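Protein Vpx (PDB 4CC9) targets host SAMHD1 for proteasomal degradation by engaging the CUL4A-DDB1 ubiquitin ligase through DCAF-1, and takes part in nuclear translocation of the viral pre-integration complex. Local coordinates at residues E22-I25 and G26-F29; V71-T74 and K75-L79. All blocks are in the same frame, centred on the assembly; numbering follows the deposited sequence.

Contact 1: E22-I25 and G26-F29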
loop_
_atom_site.group_PDB
_atom_site.type_symbol
_atom_site.label_atom_id
_atom_site.label_comp_id
_atom_site.label_asym_id
_atom_site.label_seq_id
_atom_site.Cartn_x
_atom_site.Cartn_y
_atom_site.Cartn_z
ATOM N N GLU B 22 8.065 22.049 -0.055
ATOM C CA GLU B 22 7.534 23.186 0.711
ATOM C C GLU B 22 7.811 23.076 2.223
ATOM O O GLU B 22 7.612 24.032 2.970
ATOM C CB GLU B 22 6.036 23.399 0.439
ATOM C CG GLU B 22 5.684 23.674 -1.020
ATOM C CD GLU B 22 6.495 24.828 -1.635
ATOM O OE1 GLU B 22 6.464 25.949 -1.079
ATOM O OE2 GLU B 22 7.161 24.621 -2.679
ATOM N N GLU B 23 8.276 21.916 2.673
ATOM C CA GLU B 23 8.761 21.798 4.044
ATOM C C GLU B 23 9.993 22.717 4.195
ATOM O O GLU B 23 10.764 22.878 3.227
ATOM C CB GLU B 23 9.102 20.332 4.338
ATOM C CG GLU B 23 9.834 20.070 5.652
ATOM C CD GLU B 23 9.901 18.574 6.032
ATOM O OE1 GLU B 23 10.644 17.814 5.367
ATOM O OE2 GLU B 23 9.220 18.158 7.004
ATOM N N THR B 24 10.158 23.356 5.365
ATOM C CA THR B 24 11.363 24.164 5.636
ATOM C C THR B 24 12.520 23.316 6.150
ATOM O O THR B 24 12.318 22.183 6.606
ATOM C CB THR B 24 11.139 25.276 6.681
ATOM O OG1 THR B 24 11.066 24.696 7.988
ATOM C CG2 THR B 24 9.878 26.085 6.378
ATOM N N ILE B 25 13.728 23.876 6.086
ATOM C CA ILE B 25 14.928 23.169 6.519
ATOM C C ILE B 25 14.836 22.812 7.992
ATOM O O ILE B 25 15.123 21.675 8.393
ATOM C CB ILE B 25 16.189 24.001 6.255
ATOM C CG1 ILE B 25 16.541 23.937 4.764
ATOM C CG2 ILE B 25 17.354 23.496 7.099
ATOM C CD1 ILE B 25 17.690 24.829 4.360
ATOM N N GLY B 26 14.385 23.779 8.785
ATOM C CA GLY B 26 14.259 23.607 10.217
ATOM C C GLY B 26 13.297 22.498 10.551
ATOM O O GLY B 26 13.584 21.662 11.414
ATOM N N GLU B 27 12.157 22.466 9.864
ATOM C CA GLU B 27 11.169 21.451 10.197
ATOM C C GLU B 27 11.576 20.062 9.682
ATOM O O GLU B 27 11.194 19.048 10.264
ATOM C CB GLU B 27 9.735 21.878 9.826
ATOM C CG GLU B 27 9.482 22.083 8.359
ATOM C CD GLU B 27 8.346 23.086 8.070
ATOM O OE1 GLU B 27 7.561 23.430 8.983
ATOM O OE2 GLU B 27 8.237 23.523 6.907
ATOM N N ALA B 28 12.414 20.009 8.648
ATOM C CA ALA B 28 12.928 18.715 8.205
ATOM C C ALA B 28 13.799 18.076 9.298
ATOM O O ALA B 28 13.632 16.893 9.626
ATOM C CB ALA B 28 13.697 18.846 6.894
ATOM N N PHE B 29 14.708 18.856 9.876
ATOM C CA PHE B 29 15.562 18.321 10.943
ATOM C C PHE B 29 14.747 17.863 12.140
ATOM O O PHE B 29 15.030 16.811 12.705
ATOM C CB PHE B 29 16.650 19.316 11.381
ATOM C CG PHE B 29 17.814 19.395 10.437
ATOM C CD1 PHE B 29 18.716 18.327 10.322
ATOM C CD2 PHE B 29 18.033 20.535 9.683
ATOM C CE1 PHE B 29 19.806 18.394 9.453
ATOM C CE2 PHE B 29 19.123 20.613 8.811
ATOM C CZ PHE B 29 20.009 19.539 8.695
#

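Contact 2: V71-T74 and K75-L79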
loop_
_atom_site.group_PDB
_atom_site.type_symbol
_atom_site.label_atom_id
_atom_site.label_comp_id
_atom_site.label_asym_id
_atom_site.label_seq_id
_atom_site.Cartn_x
_atom_site.Cartn_y
_atom_site.Cartn_z
ATOM N N VAL B 71 25.594 12.764 11.550
ATOM C CA VAL B 71 24.642 12.025 12.377
ATOM C C VAL B 71 23.245 12.039 11.769
ATOM O O VAL B 71 22.486 11.090 11.945
ATOM C CB VAL B 71 24.630 12.416 13.896
ATOM C CG1 VAL B 71 25.641 13.479 14.220
ATOM C CG2 VAL B 71 23.229 12.790 14.375
ATOM N N SER B 72 22.929 13.088 11.018
ATOM C CA SER B 72 21.629 13.181 10.348
ATOM C C SER B 72 21.481 12.141 9.235
ATOM O O SER B 72 20.472 11.424 9.161
ATOM C CB SER B 72 21.419 14.580 9.778
ATOM O OG SER B 72 21.096 15.486 10.816
ATOM N N TYR B 73 22.486 12.051 8.368
ATOM C CA TYR B 73 22.454 11.038 7.325
ATOM C C TYR B 73 22.373 9.641 7.951
ATOM O O TYR B 73 21.566 8.800 7.519
ATOM C CB TYR B 73 23.657 11.172 6.392
ATOM C CG TYR B 73 23.606 10.193 5.253
ATOM C CD1 TYR B 73 22.849 10.454 4.116
ATOM C CD2 TYR B 73 24.293 8.997 5.321
ATOM C CE1 TYR B 73 22.785 9.538 3.075
ATOM C CE2 TYR B 73 24.229 8.075 4.290
ATOM C CZ TYR B 73 23.476 8.348 3.178
ATOM O OH TYR B 73 23.426 7.425 2.165
ATOM N N THR B 74 23.173 9.413 8.994
ATOM C CA THR B 74 23.225 8.111 9.653
ATOM C C THR B 74 21.855 7.742 10.224
ATOM O O THR B 74 21.363 6.622 10.027
ATOM C CB THR B 74 24.271 8.110 10.791
ATOM O OG1 THR B 74 25.572 8.372 10.246
ATOM C CG2 THR B 74 24.292 6.778 11.509
ATOM N N LYS B 75 21.225 8.683 10.917
ATOM C CA LYS B 75 19.896 8.425 11.459
ATOM C C LYS B 75 18.896 8.119 10.351
ATOM O O LYS B 75 18.007 7.280 10.528
ATOM C CB LYS B 75 19.408 9.607 12.280
ATOM C CG LYS B 75 20.125 9.768 13.598
ATOM C CD LYS B 75 19.791 11.126 14.175
ATOM C CE LYS B 75 18.883 11.009 15.352
ATOM N NZ LYS B 75 18.448 12.361 15.758
ATOM N N TYR B 76 19.061 8.772 9.201
ATOM C CA TYR B 76 18.110 8.607 8.110
ATOM C C TYR B 76 18.194 7.222 7.452
ATOM O O TYR B 76 17.151 6.589 7.198
ATOM C CB TYR B 76 18.288 9.718 7.080
ATOM C CG TYR B 76 17.335 9.622 5.911
ATOM C CD1 TYR B 76 16.049 10.135 5.995
ATOM C CD2 TYR B 76 17.725 9.018 4.719
ATOM C CE1 TYR B 76 15.174 10.045 4.918
ATOM C CE2 TYR B 76 16.857 8.925 3.639
ATOM C CZ TYR B 76 15.589 9.442 3.739
ATOM O OH TYR B 76 14.735 9.347 2.660
ATOM N N ARG B 77 19.414 6.743 7.171
ATOM C CA ARG B 77 19.555 5.372 6.651
ATOM C C ARG B 77 18.980 4.360 7.646
ATOM O O ARG B 77 18.370 3.361 7.257
ATOM C CB ARG B 77 21.012 5.018 6.322
ATOM C CG ARG B 77 21.643 5.912 5.243
ATOM C CD ARG B 77 20.885 5.828 3.917
ATOM N NE ARG B 77 20.840 4.449 3.447
ATOM C CZ ARG B 77 21.730 3.895 2.624
ATOM N NH1 ARG B 77 22.745 4.613 2.145
ATOM N NH2 ARG B 77 21.602 2.611 2.275
ATOM N N TYR B 78 19.152 4.630 8.934
ATOM C CA TYR B 78 18.640 3.718 9.944
ATOM C C TYR B 78 17.101 3.712 9.948
ATOM O O TYR B 78 16.481 2.649 10.000
ATOM C CB TYR B 78 19.198 4.078 11.333
ATOM C CG TYR B 78 18.426 3.445 12.471
ATOM C CD1 TYR B 78 18.658 2.125 12.840
ATOM C CD2 TYR B 78 17.470 4.166 13.178
ATOM C CE1 TYR B 78 17.956 1.534 13.891
ATOM C CE2 TYR B 78 16.766 3.585 14.227
ATOM C CZ TYR B 78 17.017 2.267 14.569
ATOM O OH TYR B 78 16.335 1.674 15.593
ATOM N N LEU B 79 16.495 4.898 9.907
ATOM C CA LEU B 79 15.035 5.012 9.898
ATOM C C LEU B 79 14.429 4.241 8.723
ATOM O O LEU B 79 13.456 3.503 8.902
ATOM C CB LEU B 79 14.598 6.490 9.857
ATOM C CG LEU B 79 13.100 6.794 9.801
ATOM C CD1 LEU B 79 12.384 6.229 11.012
ATOM C CD2 LEU B 79 12.841 8.289 9.694
#

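Contact 1: E22-I25 and G26-F29
G26 follows I25 in the opening turn of helix 25-43, where the chain leaves the loop and the first backbone amides have no preceding turn to bond to. Having no side chain, G26 meets T24 and I25 through its backbone alone, and its main chain also takes part in hydrogen bonding to the chain of another protein. E27 answers the problem of the early amides. Its backbone N donates to T24 OG1 at 3.1 Å, the N-H...O angle being 161°, so the threonine hydroxyl stands in for a missing carbonyl. That hydroxyl is aimed at the helix by its first torsion, which puts OG1 between the backbone N and the carbonyl carbon (chi1 75°). The bond is returned by the side chain: E27 runs across T24 at about a right angle and its carboxylate atom OE2 accepts from T24 N. At 2.5 Å between T24 N and E27 OE2 this reciprocal bond is very short, though nearly straight, and its exact length is doubtful. The aliphatic part of E27 also passes that of E23 head to tail, CG of E27 lying 3.4 Å from CG of E23. Next comes A28, whose N donates to T24 O at 3.0 Å; its CB sits 3.6 Å from OE1 of E23, an oxygen whose salt bridge is to a basic side chain of the other protein. F29 N then bonds I25 O at 3.2 Å, and the two side chains run alongside each other, CE2 of F29 lying 3.8 Å from CG2 of I25. Paired bonds between the N-cap residue T24 and E27, three positions on, are the signature of a capping box, here starting helix 25-43.

Contact 2: V71-T74 and K75-L79
Y73 and R77 project together from the same flank of helix 71-91, one turn apart, with the phenol ring and the guanidinium group turned 90° against each other. The aliphatic part of R77 runs along the tyrosine, CG of R77 coming 3.5 Å from CE2 of Y73 in an oblique approach, before NH1 of R77 donates to OH of Y73 at 2.9 Å. The hydroxyl lies at the edge of the guanidinium, 7° out of its plane, and is reached by a chain that bends at both chi2 and chi3 instead of extending away from the ring. For its part, the tyrosine sends CG anti to the backbone N, and its ring is carried along the helix flank towards the following turn. The backbone adds R77 N to Y73 O at 3.0 Å. V71 and K75 also run alongside each other, in plain van der Waals contact: CG2 of V71 is 3.8 Å from CD of K75, while CG of K75 passes 3.2 Å from V71 O. The ammonium group of K75 goes on to a salt bridge with D33. Elsewhere T74 OG1 is hydrogen-bonded to S70 O, while Y78 OH reaches N40 OD1 on helix 25-43. Residues S72-L79 correspond, by similarity, to a nuclear localization signal. Both polar ends of the leading pair are also engaged by the chain of another protein, whose acidic side chains form a salt bridge with R77 NH2 and hydrogen bonds with the hydroxyls of Y73 and Y76. Since Y73 OH accepts from R77, it probably gives its own hydrogen to the acid, and the positive guanidinium would polarise the phenol accordingly.

Overall arrangement
Contact 1 opens helix 25-43 and contact 2 opens helix 71-91, the first and third of the three helices of this small all-helical protein, with helix 49-66 between them along the chain. Their centres are about 16 Å apart, yet the two meet directly: F29 of residues 26-29 packs on S72 of residues 71-74, CE1 of F29 lying 3.5 Å from OG of S72. Two helix starts are thus brought together where helices 25-43 and 71-91 approach each other. Both also touch chains of other proteins, as suits a viral adaptor working through bound partners, and both lie away from the zinc site, which H46, H89, C94 and C96 form.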